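Side-chain contacts in PAN2-PAN3 deadenylation complex catalytic subunit pan2 (Neurospora crassa, PDB 4CZW), which probably acts as the catalytic exonuclease that shortens poly(A) tails of mRNA, represented here by its pseudo-UCH (ubiquitin-protease-like) domain and its nuclease domain: residues A[7-12]-A[330-335]; A[92-97]-A[538-543]; A[107-112]-A[138-143]. All blocks are in the same frame, centred on the assembly; numbering follows the deposited sequence.

Contact 1 (A[7-12]-A[330-335])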
loop_
_atom_site.group_PDB
_atom_site.type_symbol
_atom_site.label_atom_id
_atom_site.label_comp_id
_atom_site.label_asym_id
_atom_site.label_seq_id
_atom_site.Cartn_x
_atom_site.Cartn_y
_atom_site.Cartn_z
ATOM N N PRO A 7 4.293 27.427 -17.232
ATOM C CA PRO A 7 2.899 27.876 -17.143
ATOM C C PRO A 7 1.905 26.723 -17.231
ATOM O O PRO A 7 0.760 26.860 -16.801
ATOM C CB PRO A 7 2.756 28.813 -18.348
ATOM C CG PRO A 7 3.799 28.351 -19.308
ATOM C CD PRO A 7 4.952 27.915 -18.455
ATOM N N GLU A 8 2.346 25.602 -17.791
ATOM C CA GLU A 8 1.515 24.410 -17.883
ATOM C C GLU A 8 2.291 23.197 -17.396
ATOM O O GLU A 8 3.518 23.226 -17.323
ATOM C CB GLU A 8 1.034 24.192 -19.318
ATOM C CG GLU A 8 0.037 25.229 -19.803
ATOM C CD GLU A 8 -0.323 25.047 -21.264
ATOM O OE1 GLU A 8 0.532 24.560 -22.033
ATOM O OE2 GLU A 8 -1.461 25.394 -21.644
ATOM N N ALA A 9 1.569 22.132 -17.063
ATOM C CA ALA A 9 2.190 20.906 -16.584
ATOM C C ALA A 9 3.027 20.248 -17.675
ATOM O O ALA A 9 2.503 19.877 -18.725
ATOM C CB ALA A 9 1.131 19.940 -16.077
ATOM N N PRO A 10 4.339 20.109 -17.430
ATOM C CA PRO A 10 5.240 19.407 -18.350
ATOM C C PRO A 10 4.850 17.936 -18.474
ATOM O O PRO A 10 4.123 17.438 -17.614
ATOM C CB PRO A 10 6.616 19.563 -17.684
ATOM C CG PRO A 10 6.469 20.725 -16.759
ATOM C CD PRO A 10 5.060 20.652 -16.268
ATOM N N PRO A 11 5.319 17.250 -19.531
ATOM C CA PRO A 11 5.011 15.827 -19.727
ATOM C C PRO A 11 5.381 14.958 -18.524
ATOM O O PRO A 11 4.784 13.900 -18.331
ATOM C CB PRO A 11 5.854 15.448 -20.954
ATOM C CG PRO A 11 6.843 16.563 -21.124
ATOM C CD PRO A 11 6.144 17.782 -20.628
ATOM N N GLU A 12 6.344 15.409 -17.724
ATOM C CA GLU A 12 6.746 14.684 -16.524
ATOM C C GLU A 12 5.644 14.696 -15.464
ATOM O O GLU A 12 5.614 13.841 -14.579
ATOM C CB GLU A 12 8.033 15.278 -15.942
ATOM C CG GLU A 12 9.269 15.119 -16.822
ATOM C CD GLU A 12 9.388 16.196 -17.888
ATOM O OE1 GLU A 12 8.382 16.881 -18.170
ATOM O OE2 GLU A 12 10.495 16.360 -18.443
ATOM N N VAL A 330 0.117 15.966 -4.533
ATOM C CA VAL A 330 -0.020 17.174 -5.339
ATOM C C VAL A 330 -1.074 17.037 -6.435
ATOM O O VAL A 330 -1.093 16.052 -7.174
ATOM C CB VAL A 330 1.326 17.553 -5.988
ATOM C CG1 VAL A 330 1.183 18.820 -6.813
ATOM C CG2 VAL A 330 2.397 17.724 -4.922
ATOM N N ASN A 331 -1.950 18.032 -6.534
ATOM C CA ASN A 331 -2.943 18.077 -7.599
ATOM C C ASN A 331 -2.379 18.759 -8.839
ATOM O O ASN A 331 -1.843 19.863 -8.758
ATOM C CB ASN A 331 -4.207 18.800 -7.131
ATOM C CG ASN A 331 -5.318 18.762 -8.163
ATOM O OD1 ASN A 331 -6.106 17.819 -8.208
ATOM N ND2 ASN A 331 -5.389 19.795 -8.997
ATOM N N VAL A 332 -2.500 18.096 -9.984
ATOM C CA VAL A 332 -1.991 18.634 -11.240
ATOM C C VAL A 332 -3.121 18.863 -12.238
ATOM O O VAL A 332 -3.794 17.920 -12.654
ATOM C CB VAL A 332 -0.942 17.699 -11.870
ATOM C CG1 VAL A 332 -0.507 18.230 -13.226
ATOM C CG2 VAL A 332 0.253 17.539 -10.942
ATOM N N GLU A 333 -3.321 20.121 -12.621
ATOM C CA GLU A 333 -4.383 20.479 -13.554
ATOM C C GLU A 333 -3.883 20.529 -14.994
ATOM O O GLU A 333 -2.737 20.894 -15.252
ATOM C CB GLU A 333 -4.997 21.829 -13.175
ATOM C CG GLU A 333 -5.644 21.867 -11.803
ATOM C CD GLU A 333 -6.254 23.218 -11.487
ATOM O OE1 GLU A 333 -6.241 24.098 -12.372
ATOM O OE2 GLU A 333 -6.746 23.401 -10.353
ATOM N N THR A 334 -4.751 20.156 -15.927
ATOM C CA THR A 334 -4.452 20.264 -17.350
ATOM C C THR A 334 -5.450 21.225 -17.989
ATOM O O THR A 334 -6.652 21.113 -17.759
ATOM C CB THR A 334 -4.516 18.896 -18.053
ATOM O OG1 THR A 334 -3.647 17.973 -17.383
ATOM C CG2 THR A 334 -4.093 19.020 -19.509
ATOM N N LYS A 335 -4.955 22.172 -18.782
ATOM C CA LYS A 335 -5.806 23.230 -19.324
ATOM C C LYS A 335 -6.834 22.703 -20.318
ATOM O O LYS A 335 -8.013 23.061 -20.254
ATOM C CB LYS A 335 -4.966 24.318 -20.000
ATOM C CG LYS A 335 -5.795 25.532 -20.406
ATOM C CD LYS A 335 -5.061 26.459 -21.366
ATOM C CE LYS A 335 -4.056 27.346 -20.652
ATOM N NZ LYS A 335 -3.494 28.375 -21.573
#
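The CA atoms of Ala9 and Thr334 are the nearest between the irregular segment 7-12 and the last part of strand 321-334, 6.7 Å apart, and no hydrogen bond joins the two segments. The contact between them is carried mainly by side chains. Ala9 directs its methyl group at the strand, where CB meets CG1 of Val332 at 3.7 Å and lies 4.1 Å from the backbone O of Glu333. Val332 offers that branch because its CG1 is anti to the backbone N (chi1 176°), while CG2 takes the place beside it. Both partners are buried. The pair illustrates how a loop can settle on a sheet without extending it. Strand 321-334 belongs to the large mixed sheet of the pseudo-UCH domain, and its backbone is already engaged on two flanks, Val332 with His341 and Glu333 with Trp384. Trp384 also touches the side chain of Ala9, and the carbonyl of Ala9 accepts a hydrogen bond from Arg14 NE. Nearer the solvent, Glu8 and Lys335 add a looser, charged contact, tentative because Lys335 is poorly ordered. The carboxylate reaches out on a chain extended beyond CG, and its OE2 forms a long salt bridge of 3.6 Å to NZ of Lys335. OE2 lies 3.4 Å from Lys335 CE, alongside the end of the chain rather than straight ahead of the ammonium group.

Contact 2 (A[92-97]-A[538-543])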
loop_
_atom_site.group_PDB
_atom_site.type_symbol
_atom_site.label_atom_id
_atom_site.label_comp_id
_atom_site.label_asym_id
_atom_site.label_seq_id
_atom_site.Cartn_x
_atom_site.Cartn_y
_atom_site.Cartn_z
ATOM N N LEU A 92 6.272 -2.427 -2.503
ATOM C CA LEU A 92 7.053 -1.247 -2.856
ATOM C C LEU A 92 8.489 -1.335 -2.346
ATOM O O LEU A 92 9.375 -0.644 -2.849
ATOM C CB LEU A 92 6.382 0.016 -2.313
ATOM C CG LEU A 92 5.027 0.367 -2.929
ATOM C CD1 LEU A 92 4.455 1.629 -2.300
ATOM C CD2 LEU A 92 5.150 0.525 -4.436
ATOM N N GLN A 93 8.719 -2.185 -1.350
ATOM C CA GLN A 93 10.059 -2.349 -0.794
ATOM C C GLN A 93 10.729 -3.617 -1.320
ATOM O O GLN A 93 11.953 -3.736 -1.291
ATOM C CB GLN A 93 10.010 -2.368 0.737
ATOM C CG GLN A 93 9.297 -3.567 1.335
ATOM C CD GLN A 93 9.251 -3.520 2.850
ATOM O OE1 GLN A 93 9.644 -2.530 3.465
ATOM N NE2 GLN A 93 8.769 -4.597 3.461
ATOM N N LYS A 94 9.924 -4.561 -1.802
ATOM C CA LYS A 94 10.454 -5.779 -2.408
ATOM C C LYS A 94 10.632 -5.620 -3.913
ATOM O O LYS A 94 11.563 -6.177 -4.496
ATOM C CB LYS A 94 9.538 -6.975 -2.137
ATOM C CG LYS A 94 9.567 -7.511 -0.719
ATOM C CD LYS A 94 8.978 -8.914 -0.675
ATOM C CE LYS A 94 8.762 -9.388 0.750
ATOM N NZ LYS A 94 9.970 -9.191 1.595
ATOM N N GLY A 95 9.727 -4.862 -4.527
ATOM C CA GLY A 95 9.670 -4.710 -5.971
ATOM C C GLY A 95 10.984 -4.387 -6.652
ATOM O O GLY A 95 11.609 -3.362 -6.379
ATOM N N GLU A 96 11.401 -5.277 -7.546
ATOM C CA GLU A 96 12.637 -5.100 -8.297
ATOM C C GLU A 96 12.347 -4.489 -9.664
ATOM O O GLU A 96 13.257 -4.049 -10.365
ATOM C CB GLU A 96 13.362 -6.437 -8.453
ATOM C CG GLU A 96 13.729 -7.100 -7.134
ATOM C CD GLU A 96 14.144 -8.549 -7.305
ATOM O OE1 GLU A 96 13.785 -9.153 -8.338
ATOM O OE2 GLU A 96 14.827 -9.084 -6.407
ATOM N N GLY A 97 11.070 -4.467 -10.033
ATOM C CA GLY A 97 10.649 -3.918 -11.309
ATOM C C GLY A 97 10.354 -2.433 -11.234
ATOM O O GLY A 97 10.468 -1.825 -10.171
ATOM N N VAL A 538 2.816 -14.918 3.261
ATOM C CA VAL A 538 3.643 -15.494 4.315
ATOM C C VAL A 538 4.770 -16.329 3.712
ATOM O O VAL A 538 5.926 -16.221 4.126
ATOM C CB VAL A 538 2.808 -16.367 5.279
ATOM C CG1 VAL A 538 3.709 -17.242 6.136
ATOM C CG2 VAL A 538 1.924 -15.494 6.154
ATOM N N LEU A 539 4.428 -17.142 2.718
ATOM C CA LEU A 539 5.397 -18.012 2.057
ATOM C C LEU A 539 6.520 -17.219 1.391
ATOM O O LEU A 539 7.664 -17.671 1.347
ATOM C CB LEU A 539 4.696 -18.897 1.024
ATOM C CG LEU A 539 3.768 -19.976 1.587
ATOM C CD1 LEU A 539 2.993 -20.659 0.473
ATOM C CD2 LEU A 539 4.560 -20.992 2.397
ATOM N N VAL A 540 6.191 -16.038 0.879
ATOM C CA VAL A 540 7.193 -15.166 0.275
ATOM C C VAL A 540 8.167 -14.651 1.331
ATOM O O VAL A 540 9.383 -14.697 1.142
ATOM C CB VAL A 540 6.545 -13.969 -0.449
ATOM C CG1 VAL A 540 7.604 -12.968 -0.886
ATOM C CG2 VAL A 540 5.736 -14.446 -1.642
ATOM N N ASN A 541 7.625 -14.172 2.447
ATOM C CA ASN A 541 8.446 -13.616 3.518
ATOM C C ASN A 541 9.173 -14.682 4.334
ATOM O O ASN A 541 10.087 -14.370 5.096
ATOM C CB ASN A 541 7.593 -12.748 4.444
ATOM C CG ASN A 541 7.233 -11.414 3.821
ATOM O OD1 ASN A 541 8.053 -10.498 3.771
ATOM N ND2 ASN A 541 6.000 -11.298 3.342
ATOM N N LEU A 542 8.766 -15.937 4.178
ATOM C CA LEU A 542 9.477 -17.040 4.813
ATOM C C LEU A 542 10.739 -17.372 4.023
ATOM O O LEU A 542 11.642 -18.041 4.525
ATOM C CB LEU A 542 8.580 -18.275 4.935
ATOM C CG LEU A 542 7.533 -18.246 6.050
ATOM C CD1 LEU A 542 6.693 -19.513 6.038
ATOM C CD2 LEU A 542 8.199 -18.059 7.404
ATOM N N GLY A 543 10.792 -16.894 2.782
ATOM C CA GLY A 543 11.959 -17.072 1.940
ATOM C C GLY A 543 11.833 -18.222 0.961
ATOM O O GLY A 543 12.821 -18.645 0.360
#
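Lys94 and Asn541 supply the polar part of this contact, an example of a long side chain bridging two helices of different domains. Lys94 NZ donates a weak hydrogen bond of 3.2 Å to OD1 of Asn541. The amide oxygen is almost as near to Lys94 CE, at 3.3 Å, and so lies beside the CE-NZ bond instead of beyond its end. The lysine chain runs out extended as far as CE and bends only at its last torsion (chi4 -50°), which turns the ammonium group aside. On the other arm of the amide, ND2 of Asn541 bonds to the backbone O of Trp537, one turn back in its own helix; this fixes the amide's rotation and leaves OD1 to face the lysine. Asp90 joins both groups loosely, through a long, weak ion pair to Lys94 NZ and a weak hydrogen bond from Asn541 ND2. The apolar part is slight: Lys94 CE rests against CG1 of Val540 at 4.1 Å. A methionine in place of Lys94 would probably leave Asn541 OD1 without its donor and Asp90 without this nearby positive charge. Among backbone interactions, the helix of Asn541 closes in a Schellman motif, with Gly543 at positive phi and its N bonded to Val540 O (3.1 Å). Lys94, in the last turn of helix 81-94 of the pseudo-UCH domain, thus reaches across to helix 529-541 of the exonuclease domain, while Trp405 and Lys406 of helix 404-407 also touch Asn541; beyond the Schellman turn the chain enters strand 545-548, parallel to strand 441-451 in the nuclease sheet.

Contact 3 (A[107-112]-A[138-143])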
loop_
_atom_site.group_PDB
_atom_site.type_symbol
_atom_site.label_atom_id
_atom_site.label_comp_id
_atom_site.label_asym_id
_atom_site.label_seq_id
_atom_site.Cartn_x
_atom_site.Cartn_y
_atom_site.Cartn_z
ATOM N N ARG A 107 -9.737 -2.740 -4.271
ATOM C CA ARG A 107 -10.903 -3.604 -4.368
ATOM C C ARG A 107 -11.487 -3.842 -2.980
ATOM O O ARG A 107 -12.704 -3.870 -2.803
ATOM C CB ARG A 107 -10.528 -4.928 -5.036
ATOM C CG ARG A 107 -11.693 -5.857 -5.315
ATOM C CD ARG A 107 -11.235 -7.052 -6.137
ATOM N NE ARG A 107 -10.800 -6.659 -7.475
ATOM C CZ ARG A 107 -9.981 -7.377 -8.237
ATOM N NH1 ARG A 107 -9.493 -8.527 -7.791
ATOM N NH2 ARG A 107 -9.641 -6.943 -9.443
ATOM N N ALA A 108 -10.605 -4.002 -1.997
ATOM C CA ALA A 108 -11.019 -4.200 -0.613
ATOM C C ALA A 108 -11.619 -2.924 -0.032
ATOM O O ALA A 108 -12.514 -2.977 0.812
ATOM C CB ALA A 108 -9.841 -4.664 0.230
ATOM N N LEU A 109 -11.112 -1.779 -0.484
ATOM C CA LEU A 109 -11.647 -0.483 -0.081
ATOM C C LEU A 109 -13.112 -0.366 -0.481
ATOM O O LEU A 109 -13.931 0.182 0.255
ATOM C CB LEU A 109 -10.838 0.653 -0.709
ATOM C CG LEU A 109 -11.350 2.077 -0.473
ATOM C CD1 LEU A 109 -11.116 2.506 0.966
ATOM C CD2 LEU A 109 -10.702 3.055 -1.442
ATOM N N ASN A 110 -13.428 -0.898 -1.656
ATOM C CA ASN A 110 -14.782 -0.864 -2.192
ATOM C C ASN A 110 -15.755 -1.691 -1.353
ATOM O O ASN A 110 -16.970 -1.505 -1.434
ATOM C CB ASN A 110 -14.782 -1.361 -3.639
ATOM C CG ASN A 110 -16.103 -1.120 -4.342
ATOM O OD1 ASN A 110 -16.819 -0.169 -4.034
ATOM N ND2 ASN A 110 -16.431 -1.987 -5.293
ATOM N N HIS A 111 -15.216 -2.599 -0.546
ATOM C CA HIS A 111 -16.038 -3.466 0.290
ATOM C C HIS A 111 -15.975 -3.062 1.762
ATOM O O HIS A 111 -16.659 -3.646 2.601
ATOM C CB HIS A 111 -15.607 -4.926 0.135
ATOM C CG HIS A 111 -15.769 -5.460 -1.255
ATOM N ND1 HIS A 111 -17.000 -5.613 -1.856
ATOM C CD2 HIS A 111 -14.854 -5.884 -2.159
ATOM C CE1 HIS A 111 -16.837 -6.102 -3.071
ATOM N NE2 HIS A 111 -15.544 -6.275 -3.281
ATOM N N THR A 112 -15.154 -2.063 2.070
ATOM C CA THR A 112 -15.003 -1.589 3.442
ATOM C C THR A 112 -16.260 -0.849 3.897
ATOM O O THR A 112 -16.926 -0.195 3.096
ATOM C CB THR A 112 -13.774 -0.663 3.585
ATOM O OG1 THR A 112 -12.635 -1.283 2.975
ATOM C CG2 THR A 112 -13.466 -0.385 5.051
ATOM N N THR A 138 -7.625 9.999 2.983
ATOM C CA THR A 138 -6.620 10.219 4.016
ATOM C C THR A 138 -7.256 10.151 5.400
ATOM O O THR A 138 -6.704 9.552 6.322
ATOM C CB THR A 138 -5.916 11.579 3.841
ATOM O OG1 THR A 138 -5.381 11.676 2.516
ATOM C CG2 THR A 138 -4.790 11.734 4.853
HETATM N N MSE A 139 -8.428 10.761 5.532
HETATM C CA MSE A 139 -9.177 10.719 6.780
HETATM C C MSE A 139 -9.788 9.339 7.001
HETATM O O MSE A 139 -9.808 8.829 8.122
HETATM C CB MSE A 139 -10.269 11.792 6.786
HETATM C CG MSE A 139 -9.733 13.217 6.754
HETATM SE SE MSE A 139 -11.134 14.574 6.797
HETATM C CE MSE A 139 -11.921 14.281 5.038
ATOM N N PHE A 140 -10.279 8.735 5.921
ATOM C CA PHE A 140 -10.905 7.419 5.986
ATOM C C PHE A 140 -9.899 6.337 6.372
ATOM O O PHE A 140 -10.188 5.481 7.207
ATOM C CB PHE A 140 -11.558 7.072 4.645
ATOM C CG PHE A 140 -12.358 5.800 4.668
ATOM C CD1 PHE A 140 -13.643 5.783 5.183
ATOM C CD2 PHE A 140 -11.829 4.623 4.161
ATOM C CE1 PHE A 140 -14.384 4.617 5.200
ATOM C CE2 PHE A 140 -12.566 3.453 4.177
ATOM C CZ PHE A 140 -13.845 3.450 4.696
ATOM N N LEU A 141 -8.719 6.381 5.760
ATOM C CA LEU A 141 -7.683 5.388 6.026
ATOM C C LEU A 141 -7.144 5.487 7.447
ATOM O O LEU A 141 -7.063 4.483 8.152
ATOM C CB LEU A 141 -6.532 5.528 5.026
ATOM C CG LEU A 141 -6.711 4.805 3.691
ATOM C CD1 LEU A 141 -5.478 4.975 2.820
ATOM C CD2 LEU A 141 -7.006 3.333 3.926
ATOM N N PHE A 142 -6.777 6.697 7.862
ATOM C CA PHE A 142 -6.235 6.921 9.199
ATOM C C PHE A 142 -7.198 6.461 10.289
ATOM O O PHE A 142 -6.773 5.996 11.346
ATOM C CB PHE A 142 -5.892 8.400 9.396
ATOM C CG PHE A 142 -4.488 8.754 8.996
ATOM C CD1 PHE A 142 -4.072 8.617 7.682
ATOM C CD2 PHE A 142 -3.586 9.231 9.933
ATOM C CE1 PHE A 142 -2.782 8.942 7.311
ATOM C CE2 PHE A 142 -2.295 9.559 9.567
ATOM C CZ PHE A 142 -1.893 9.414 8.255
ATOM N N ASP A 143 -8.493 6.587 10.023
ATOM C CA ASP A 143 -9.513 6.146 10.967
ATOM C C ASP A 143 -9.631 4.626 10.973
ATOM O O ASP A 143 -9.697 4.003 12.032
ATOM C CB ASP A 143 -10.865 6.777 10.630
ATOM C CG ASP A 143 -11.964 6.343 11.582
ATOM O OD1 ASP A 143 -11.660 6.080 12.764
ATOM O OD2 ASP A 143 -13.132 6.265 11.146
#
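Leu109 and Thr112 both meet the ring of Phe140, from different directions. CD1 of Leu109 approaches obliquely and comes to 3.6 Å from Phe140 CE2. CG2 of Thr112 arrives at the ring edge, near the ring plane, 3.9 Å from Phe140 CZ. The phenylalanine reaches across from its helix with CG anti to the backbone N (chi1 -174°), and CE2 and CZ at its far end meet the two methyl groups. No polar bond links the segments.

The next shell explains why Thr112 presents carbon to the ring. Its hydroxyl is turned back toward the last turn of the preceding helix, where OG1 donates to the backbone O of Ala108 at 2.8 Å. That donor stands 32° from the carbonyl plane, and His111 N reaches the same oxygen from the opposite face, at 3.0 Å. The oxygen is therefore gripped twice. A type I turn from Leu109 to Thr112 brings both touching residues to the same side, facing Phe140.

Further out, Leu81 touches Leu109, Thr112 and Phe140 alike, and it directly follows Cys80 in the sequence, a ligand of a zinc ion about 11 Å from the side chain of Thr112. His111 NE2 is hydrogen-bonded to OE2 of Glu500, in the exonuclease domain. Helices 103-109 and 130-149 thus pack together inside the pseudo-UCH domain against the start of helix 81-94, while Leu141 continues the core toward Leu53 and Met57 of helix 51-58.

How the contacts relate
Taken together, the three contacts show one chain closed at different scales. In order, segments 7-12, 92-97, 107-112, 138-143, 330-335 and 538-543 place contact 3 inside the spans closed by both contact 1 and contact 2, whereas contacts 1 and 2 cross. Their centres lie 24 to 34 Å apart and none touches another. Contacts 1 and 3 belong to the pseudo-UCH domain, one on its large sheet, the other in its helical part. Contact 2 joins that domain to the exonuclease. Helix 81-94 connects contacts 2 and 3, consistent with the scaffold role assigned to the pseudo-UCH domain.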